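Local structure of putative hydrolase (Chloroflexus aurantiacus J-10-fl, 3CMN) at residues Glu46-Met51 against Phe158-Ile163; Arg178-Leu183 against His270-Val275. The protein is a putative hydrolase of the zincin-like metallopeptidase family, so it probably cleaves peptide bonds with the help of a metal ion, although its substrate is unknown. All blocks are in the same frame, centred on the assembly; numbering follows the deposited sequence.

Contact 1: Glu46-Met51 against Phe158-Ile163; sequences EQYARM and FVEPNI
Tyr48, on helix 41-63, and Phe158, the last residue of strand 155-158, bring the two backbones to their nearest point, with 8.4 Å between Tyr48 CA and Phe158 CA. The contact thereby packs the helix on the end of a strand paired in parallel with strand 73-76. The two rings form an offset stack, their centroids 4.0 Å apart and their planes inclined by only 8°. The side chains run antiparallel past one another, setting Tyr48 CE2 3.5 Å from Phe158 CD2 and Phe158 CB over the same tyrosine face in a CH-pi contact. In each residue CG lies anti to the carbonyl carbon (chi1 -72° in Tyr48, -55° in Phe158), which lays the rings face to face. At the edge of the tyrosine, in its plane, lies Glu160 CG, while Ile163 CD1 comes obliquely to within 3.2 Å of Tyr48 OH. Val159 then leads the chain into helix 160-169 as its N-cap. Phe158 also touches Glu185 of the HExxH pattern on helix 174-193, probably the zincin motif. With an alanine at Tyr48, the face of Phe158 would probably lose its stacking partner and a gap would open beside Glu160 CG and Ile163 CD1. Glu160 OE2 pairs with Arg178, and Tyr48 OH is buried with no hydrogen-bonding partner in the model. No hydrogen bond crosses the contact, which rests on the ring stack, the CH-pi contact and apolar packing.

Contact 2: Arg178-Leu183 against His270-Val275; sequences RLWITL and HVMNAV
Met272 of helix 248-279 reaches across to Trp180 and Leu183 in a helix-helix packing with a Met-aromatic contact at its centre. The second helix is 174-193, which goes on to carry an HExxH sequence, the pattern expected of a zincin-like metallopeptidase, though no metal is bound to it here. The axes of segments 178-183 and 270-275 approach to 10.9 Å, with 131° between their directions. The case illustrates how a flexible methionine can bridge two helices. From Met272 CB the chain sets out with CG anti to the carbonyl carbon, and neither CB nor CG comes within 4.2 Å of the opposing side chains. Bends at chi2 (-50°) and chi3 then fold the thioether toward the other helix. SD settles 3.7 Å from Leu183 CB and also lies near the backbone carbonyl carbon of that leucine. It stands above the face of the five-membered ring of Trp180, 5.4 Å from the centroid. The terminal CE lies between the two residues, touching the indole at CD1 and NE1 and Leu183 at CB. One turn further along helix 248-279, Val275 extends the apolar seam to Leu183 more loosely. The indole has neighbours beyond the methionine: its ring meets that of His184, and NE1 donates to Glu287 on helix 283-307. The closest approach of the whole contact is at the thioether methyl, where Met272 CE rests 3.5 Å from Trp180 CD1.

Followed from the N terminus, helix 41-63 supplies the first half of contact 1, and the chain returns to it 107 residues later, where strand 155-158 runs into helix 160-169. Helix 174-193 comes next and opens contact 2, which closes 87 residues on at helix 248-279. The two closures are therefore in series, neither nested nor crossed. Their centres lie 14 Å apart, yet they touch: besides the Glu160 salt bridge, Met51 SD lies 3.5 Å from Arg178 O, and Ile163 CG2 packs on Ile181 CD1. Helix 174-193, a partner in contact 2, also packs against the residues of contact 1, so that it ties the strand and two earlier helices to the long helix 248-279.

Contact 1: Glu46-Met51 against Phe158-Ile163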
ATOM      1  N   GLU A  46      16.986  -4.072 -15.071  1.00 35.16           N
ATOM      2  CA  GLU A  46      18.187  -4.642 -14.451  1.00 34.47           C
ATOM      3  C   GLU A  46      18.284  -4.175 -13.014  1.00 32.95           C
ATOM      4  O   GLU A  46      18.438  -4.966 -12.090  1.00 34.44           O
ATOM      5  CB  GLU A  46      19.461  -4.171 -15.165  1.00 37.35           C
ATOM      6  CG  GLU A  46      19.708  -4.715 -16.568  1.00 42.54           C
ATOM      7  CD  GLU A  46      20.312  -6.105 -16.564  1.00 47.00           C
ATOM      8  OE1 GLU A  46      20.814  -6.536 -17.624  1.00 49.44           O
ATOM      9  OE2 GLU A  46      20.286  -6.773 -15.509  1.00 48.37           O
ATOM     10  N   GLN A  47      18.199  -2.865 -12.843  1.00 31.89           N
ATOM     11  CA  GLN A  47      18.307  -2.238 -11.536  1.00 31.12           C
ATOM     12  C   GLN A  47      17.306  -2.821 -10.553  1.00 32.59           C
ATOM     13  O   GLN A  47      17.693  -3.339  -9.505  1.00 32.25           O
ATOM     14  CB  GLN A  47      18.115  -0.731 -11.684  1.00 29.50           C
ATOM     15  CG  GLN A  47      18.397   0.097 -10.449  1.00 28.61           C
ATOM     16  CD  GLN A  47      18.119   1.563 -10.690  1.00 29.52           C
ATOM     17  OE1 GLN A  47      17.454   1.922 -11.670  1.00 30.73           O
ATOM     18  NE2 GLN A  47      18.611   2.420  -9.801  1.00 30.46           N
ATOM     19  N   TYR A  48      16.020  -2.745 -10.896  1.00 33.80           N
ATOM     20  CA  TYR A  48      14.962  -3.275 -10.028  1.00 32.50           C
ATOM     21  C   TYR A  48      15.113  -4.776  -9.798  1.00 33.79           C
ATOM     22  O   TYR A  48      14.928  -5.262  -8.678  1.00 33.86           O
ATOM     23  CB  TYR A  48      13.566  -2.997 -10.616  1.00 29.19           C
ATOM     24  CG  TYR A  48      13.138  -1.556 -10.538  1.00 24.94           C
ATOM     25  CD1 TYR A  48      12.830  -0.839 -11.687  1.00 25.29           C
ATOM     26  CD2 TYR A  48      13.056  -0.906  -9.319  1.00 24.81           C
ATOM     27  CE1 TYR A  48      12.459   0.497 -11.618  1.00 23.19           C
ATOM     28  CE2 TYR A  48      12.685   0.426  -9.236  1.00 23.60           C
ATOM     29  CZ  TYR A  48      12.393   1.123 -10.390  1.00 24.64           C
ATOM     30  OH  TYR A  48      12.068   2.455 -10.296  1.00 22.99           O
ATOM     31  N   ALA A  49      15.456  -5.510 -10.852  1.00 33.21           N
ATOM     32  CA  ALA A  49      15.616  -6.954 -10.730  1.00 33.95           C
ATOM     33  C   ALA A  49      16.620  -7.291  -9.639  1.00 35.09           C
ATOM     34  O   ALA A  49      16.363  -8.151  -8.791  1.00 36.74           O
ATOM     35  CB  ALA A  49      16.069  -7.553 -12.052  1.00 31.88           C
ATOM     36  N   ARG A  50      17.766  -6.616  -9.650  1.00 34.56           N
ATOM     37  CA  ARG A  50      18.769  -6.895  -8.640  1.00 33.08           C
ATOM     38  C   ARG A  50      18.386  -6.318  -7.284  1.00 32.27           C
ATOM     39  O   ARG A  50      18.736  -6.885  -6.255  1.00 33.70           O
ATOM     40  CB  ARG A  50      20.144  -6.380  -9.072  1.00 33.16           C
ATOM     41  CG  ARG A  50      20.258  -4.872  -9.114  1.00 34.71           C
ATOM     42  CD  ARG A  50      21.708  -4.431  -9.058  1.00 34.39           C
ATOM     43  NE  ARG A  50      21.788  -3.096  -8.485  1.00 35.43           N
ATOM     44  CZ  ARG A  50      21.774  -1.982  -9.199  1.00 34.39           C
ATOM     45  NH1 ARG A  50      21.705  -2.044 -10.519  1.00 34.27           N
ATOM     46  NH2 ARG A  50      21.772  -0.806  -8.593  1.00 32.15           N
ATOM     47  N   MET A  51      17.671  -5.194  -7.258  1.00 31.54           N
ATOM     48  CA  MET A  51      17.273  -4.626  -5.970  1.00 30.87           C
ATOM     49  C   MET A  51      16.253  -5.537  -5.252  1.00 33.19           C
ATOM     50  O   MET A  51      16.203  -5.557  -4.023  1.00 34.35           O
ATOM     51  CB  MET A  51      16.692  -3.206  -6.131  1.00 29.79           C
ATOM     52  CG  MET A  51      17.647  -2.171  -6.735  1.00 26.28           C
ATOM     53  SD  MET A  51      16.968  -0.531  -6.698  1.00 22.70           S
ATOM     54  CE  MET A  51      18.467   0.465  -6.754  1.00 26.45           C
ATOM     55  N   PHE A 158       6.898  -1.228 -10.959  1.00 23.48           N
ATOM     56  CA  PHE A 158       7.314   0.096 -10.539  1.00 23.00           C
ATOM     57  C   PHE A 158       6.926   1.046 -11.654  1.00 23.56           C
ATOM     58  O   PHE A 158       7.201   0.774 -12.815  1.00 24.93           O
ATOM     59  CB  PHE A 158       8.838   0.124 -10.325  1.00 21.32           C
ATOM     60  CG  PHE A 158       9.336  -0.935  -9.365  1.00 21.88           C
ATOM     61  CD1 PHE A 158       9.534  -2.243  -9.785  1.00 21.77           C
ATOM     62  CD2 PHE A 158       9.561  -0.626  -8.023  1.00 21.62           C
ATOM     63  CE1 PHE A 158       9.948  -3.235  -8.881  1.00 22.51           C
ATOM     64  CE2 PHE A 158       9.972  -1.605  -7.110  1.00 19.85           C
ATOM     65  CZ  PHE A 158      10.166  -2.914  -7.542  1.00 21.20           C
ATOM     66  N   VAL A 159       6.239   2.116 -11.312  1.00 24.89           N
ATOM     67  CA  VAL A 159       5.932   3.121 -12.323  1.00 27.03           C
ATOM     68  C   VAL A 159       7.058   4.142 -12.432  1.00 27.22           C
ATOM     69  O   VAL A 159       6.963   5.230 -11.897  1.00 28.10           O
ATOM     70  CB  VAL A 159       4.599   3.830 -12.026  1.00 25.91           C
ATOM     71  CG1 VAL A 159       4.124   4.604 -13.246  1.00 20.00           C
ATOM     72  CG2 VAL A 159       3.548   2.824 -11.581  1.00 20.00           C
ATOM     73  N   GLU A 160       8.170   3.732 -13.034  1.00 27.91           N
ATOM     74  CA  GLU A 160       9.432   4.457 -13.089  1.00 30.13           C
ATOM     75  C   GLU A 160       9.208   5.928 -13.419  1.00 29.90           C
ATOM     76  O   GLU A 160       9.953   6.767 -12.862  1.00 30.54           O
ATOM     77  CB  GLU A 160      10.374   3.818 -14.112  1.00 30.04           C
ATOM     78  CG  GLU A 160      11.812   3.690 -13.636  1.00 31.36           C
ATOM     79  CD  GLU A 160      12.584   4.990 -13.758  1.00 20.00           C
ATOM     80  OE1 GLU A 160      12.363   5.721 -14.746  1.00 20.00           O
ATOM     81  OE2 GLU A 160      13.410   5.275 -12.866  1.00 20.00           O
ATOM     82  N   PRO A 161       8.328   6.302 -14.331  1.00 30.66           N
ATOM     83  CA  PRO A 161       8.167   7.722 -14.661  1.00 29.07           C
ATOM     84  C   PRO A 161       7.865   8.591 -13.453  1.00 28.96           C
ATOM     85  O   PRO A 161       8.475   9.644 -13.280  1.00 29.28           O
ATOM     86  CB  PRO A 161       7.031   7.716 -15.684  1.00 31.98           C
ATOM     87  CG  PRO A 161       7.222   6.392 -16.393  1.00 31.84           C
ATOM     88  CD  PRO A 161       7.524   5.452 -15.233  1.00 31.81           C
ATOM     89  N   ASN A 162       6.927   8.151 -12.616  1.00 27.03           N
ATOM     90  CA  ASN A 162       6.566   8.919 -11.425  1.00 26.28           C
ATOM     91  C   ASN A 162       7.670   8.820 -10.376  1.00 25.23           C
ATOM     92  O   ASN A 162       7.912   9.764  -9.627  1.00 25.39           O
ATOM     93  CB  ASN A 162       5.233   8.433 -10.842  1.00 25.59           C
ATOM     94  CG  ASN A 162       4.096   8.513 -11.845  1.00 26.40           C
ATOM     95  OD1 ASN A 162       4.257   9.069 -12.934  1.00 28.20           O
ATOM     96  ND2 ASN A 162       2.940   7.951 -11.486  1.00 24.82           N
ATOM     97  N   ILE A 163       8.334   7.674 -10.332  1.00 25.46           N
ATOM     98  CA  ILE A 163       9.439   7.460  -9.405  1.00 28.35           C
ATOM     99  C   ILE A 163      10.574   8.441  -9.754  1.00 29.09           C
ATOM    100  O   ILE A 163      11.154   9.073  -8.876  1.00 27.46           O
ATOM    101  CB  ILE A 163       9.973   5.996  -9.495  1.00 28.12           C
ATOM    102  CG1 ILE A 163       8.876   5.016  -9.070  1.00 27.79           C
ATOM    103  CG2 ILE A 163      11.203   5.825  -8.613  1.00 29.34           C
ATOM    104  CD1 ILE A 163       9.272   3.552  -9.109  1.00 24.54           C
TER

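Contact 2: Arg178-Leu183 against His270-Val275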
ATOM      1  N   ARG A 178      15.455   4.510  -5.397  1.00 32.72           N
ATOM      2  CA  ARG A 178      14.856   3.328  -5.994  1.00 31.23           C
ATOM      3  C   ARG A 178      15.054   2.068  -5.160  1.00 30.97           C
ATOM      4  O   ARG A 178      14.265   1.134  -5.257  1.00 31.82           O
ATOM      5  CB  ARG A 178      15.366   3.144  -7.425  1.00 29.89           C
ATOM      6  CG  ARG A 178      14.764   4.166  -8.358  1.00 28.54           C
ATOM      7  CD  ARG A 178      15.319   4.051  -9.744  1.00 31.27           C
ATOM      8  NE  ARG A 178      14.729   5.057 -10.619  1.00 31.59           N
ATOM      9  CZ  ARG A 178      14.957   6.359 -10.525  1.00 31.07           C
ATOM     10  NH1 ARG A 178      15.771   6.830  -9.589  1.00 31.98           N
ATOM     11  NH2 ARG A 178      14.367   7.188 -11.372  1.00 33.23           N
ATOM     12  N   LEU A 179      16.106   2.034  -4.349  1.00 31.68           N
ATOM     13  CA  LEU A 179      16.320   0.888  -3.479  1.00 30.82           C
ATOM     14  C   LEU A 179      15.349   1.072  -2.322  1.00 30.09           C
ATOM     15  O   LEU A 179      14.789   0.110  -1.809  1.00 30.62           O
ATOM     16  CB  LEU A 179      17.756   0.827  -2.943  1.00 28.95           C
ATOM     17  CG  LEU A 179      17.983  -0.283  -1.897  1.00 29.96           C
ATOM     18  CD1 LEU A 179      17.648  -1.647  -2.520  1.00 26.04           C
ATOM     19  CD2 LEU A 179      19.424  -0.257  -1.389  1.00 30.06           C
ATOM     20  N   TRP A 180      15.148   2.323  -1.931  1.00 31.90           N
ATOM     21  CA  TRP A 180      14.234   2.659  -0.853  1.00 34.53           C
ATOM     22  C   TRP A 180      12.833   2.186  -1.253  1.00 35.16           C
ATOM     23  O   TRP A 180      12.120   1.575  -0.460  1.00 35.64           O
ATOM     24  CB  TRP A 180      14.222   4.172  -0.624  1.00 34.80           C
ATOM     25  CG  TRP A 180      13.260   4.615   0.445  1.00 37.84           C
ATOM     26  CD1 TRP A 180      13.495   4.663   1.787  1.00 38.32           C
ATOM     27  CD2 TRP A 180      11.899   5.044   0.262  1.00 39.84           C
ATOM     28  NE1 TRP A 180      12.371   5.097   2.451  1.00 39.13           N
ATOM     29  CE2 TRP A 180      11.377   5.337   1.542  1.00 40.02           C
ATOM     30  CE3 TRP A 180      11.071   5.207  -0.859  1.00 41.49           C
ATOM     31  CZ2 TRP A 180      10.063   5.784   1.737  1.00 41.78           C
ATOM     32  CZ3 TRP A 180       9.762   5.652  -0.664  1.00 42.32           C
ATOM     33  CH2 TRP A 180       9.274   5.935   0.626  1.00 42.71           C
ATOM     34  N   ILE A 181      12.463   2.473  -2.495  1.00 34.43           N
ATOM     35  CA  ILE A 181      11.169   2.101  -3.046  1.00 34.37           C
ATOM     36  C   ILE A 181      11.001   0.598  -3.160  1.00 34.12           C
ATOM     37  O   ILE A 181       9.940   0.056  -2.866  1.00 35.59           O
ATOM     38  CB  ILE A 181      10.972   2.756  -4.429  1.00 35.23           C
ATOM     39  CG1 ILE A 181      10.597   4.224  -4.224  1.00 36.40           C
ATOM     40  CG2 ILE A 181       9.901   2.028  -5.228  1.00 35.97           C
ATOM     41  CD1 ILE A 181      10.551   5.016  -5.486  1.00 36.95           C
ATOM     42  N   THR A 182      12.051  -0.076  -3.592  1.00 33.35           N
ATOM     43  CA  THR A 182      12.000  -1.517  -3.723  1.00 32.95           C
ATOM     44  C   THR A 182      11.808  -2.157  -2.351  1.00 34.76           C
ATOM     45  O   THR A 182      11.010  -3.076  -2.192  1.00 35.26           O
ATOM     46  CB  THR A 182      13.285  -2.042  -4.383  1.00 32.12           C
ATOM     47  OG1 THR A 182      13.379  -1.507  -5.712  1.00 30.02           O
ATOM     48  CG2 THR A 182      13.284  -3.559  -4.434  1.00 27.98           C
ATOM     49  N   LEU A 183      12.533  -1.653  -1.357  1.00 36.37           N
ATOM     50  CA  LEU A 183      12.443  -2.168   0.004  1.00 36.65           C
ATOM     51  C   LEU A 183      11.039  -1.958   0.555  1.00 36.19           C
ATOM     52  O   LEU A 183      10.461  -2.825   1.201  1.00 33.99           O
ATOM     53  CB  LEU A 183      13.454  -1.456   0.897  1.00 37.96           C
ATOM     54  CG  LEU A 183      14.913  -1.839   0.687  1.00 39.00           C
ATOM     55  CD1 LEU A 183      15.799  -0.948   1.538  1.00 38.31           C
ATOM     56  CD2 LEU A 183      15.103  -3.309   1.043  1.00 40.54           C
ATOM     57  N   HIS A 270       8.644   0.327  10.047  1.00 43.67           N
ATOM     58  CA  HIS A 270       9.585  -0.111  11.060  1.00 42.52           C
ATOM     59  C   HIS A 270      10.656  -0.988  10.427  1.00 43.10           C
ATOM     60  O   HIS A 270      11.835  -0.903  10.773  1.00 43.38           O
ATOM     61  CB  HIS A 270       8.880  -0.911  12.150  1.00 41.84           C
ATOM     62  CG  HIS A 270       9.805  -1.382  13.223  1.00 41.04           C
ATOM     63  ND1 HIS A 270      10.227  -0.566  14.252  1.00 41.79           N
ATOM     64  CD2 HIS A 270      10.444  -2.564  13.390  1.00 39.66           C
ATOM     65  CE1 HIS A 270      11.087  -1.225  15.006  1.00 41.26           C
ATOM     66  NE2 HIS A 270      11.237  -2.439  14.504  1.00 40.97           N
ATOM     67  N   VAL A 271      10.233  -1.851   9.514  1.00 43.05           N
ATOM     68  CA  VAL A 271      11.153  -2.736   8.824  1.00 43.15           C
ATOM     69  C   VAL A 271      12.072  -1.877   7.947  1.00 44.84           C
ATOM     70  O   VAL A 271      13.227  -2.222   7.722  1.00 43.45           O
ATOM     71  CB  VAL A 271      10.382  -3.759   7.954  1.00 41.79           C
ATOM     72  CG1 VAL A 271      11.347  -4.734   7.310  1.00 41.78           C
ATOM     73  CG2 VAL A 271       9.369  -4.514   8.811  1.00 41.30           C
ATOM     74  N   MET A 272      11.549  -0.754   7.461  1.00 47.17           N
ATOM     75  CA  MET A 272      12.333   0.155   6.631  1.00 49.86           C
ATOM     76  C   MET A 272      13.528   0.688   7.425  1.00 51.26           C
ATOM     77  O   MET A 272      14.666   0.658   6.952  1.00 51.15           O
ATOM     78  CB  MET A 272      11.460   1.323   6.151  1.00 50.88           C
ATOM     79  CG  MET A 272      10.577   0.985   4.952  1.00 52.21           C
ATOM     80  SD  MET A 272      11.537   0.216   3.627  1.00 53.48           S
ATOM     81  CE  MET A 272      12.701   1.580   3.220  1.00 52.22           C
ATOM     82  N   ASN A 273      13.258   1.168   8.634  1.00 51.95           N
ATOM     83  CA  ASN A 273      14.290   1.697   9.512  1.00 53.19           C
ATOM     84  C   ASN A 273      15.367   0.672   9.856  1.00 53.15           C
ATOM     85  O   ASN A 273      16.547   1.009   9.946  1.00 54.15           O
ATOM     86  CB  ASN A 273      13.661   2.190  10.809  1.00 54.32           C
ATOM     87  CG  ASN A 273      12.988   3.525  10.657  1.00 56.62           C
ATOM     88  OD1 ASN A 273      13.648   4.555  10.558  1.00 59.27           O
ATOM     89  ND2 ASN A 273      11.665   3.519  10.638  1.00 59.76           N
ATOM     90  N   ALA A 274      14.955  -0.576  10.049  1.00 52.41           N
ATOM     91  CA  ALA A 274      15.880  -1.641  10.416  1.00 50.86           C
ATOM     92  C   ALA A 274      16.644  -2.288   9.262  1.00 50.08           C
ATOM     93  O   ALA A 274      17.757  -2.774   9.455  1.00 50.16           O
ATOM     94  CB  ALA A 274      15.132  -2.713  11.203  1.00 50.95           C
ATOM     95  N   VAL A 275      16.066  -2.315   8.068  1.00 49.16           N
ATOM     96  CA  VAL A 275      16.750  -2.934   6.932  1.00 48.61           C
ATOM     97  C   VAL A 275      17.284  -1.887   5.957  1.00 49.30           C
ATOM     98  O   VAL A 275      18.361  -2.051   5.386  1.00 47.42           O
ATOM     99  CB  VAL A 275      15.803  -3.898   6.154  1.00 48.30           C
ATOM    100  CG1 VAL A 275      16.557  -4.582   5.013  1.00 46.78           C
ATOM    101  CG2 VAL A 275      15.231  -4.937   7.096  1.00 46.38           C
TER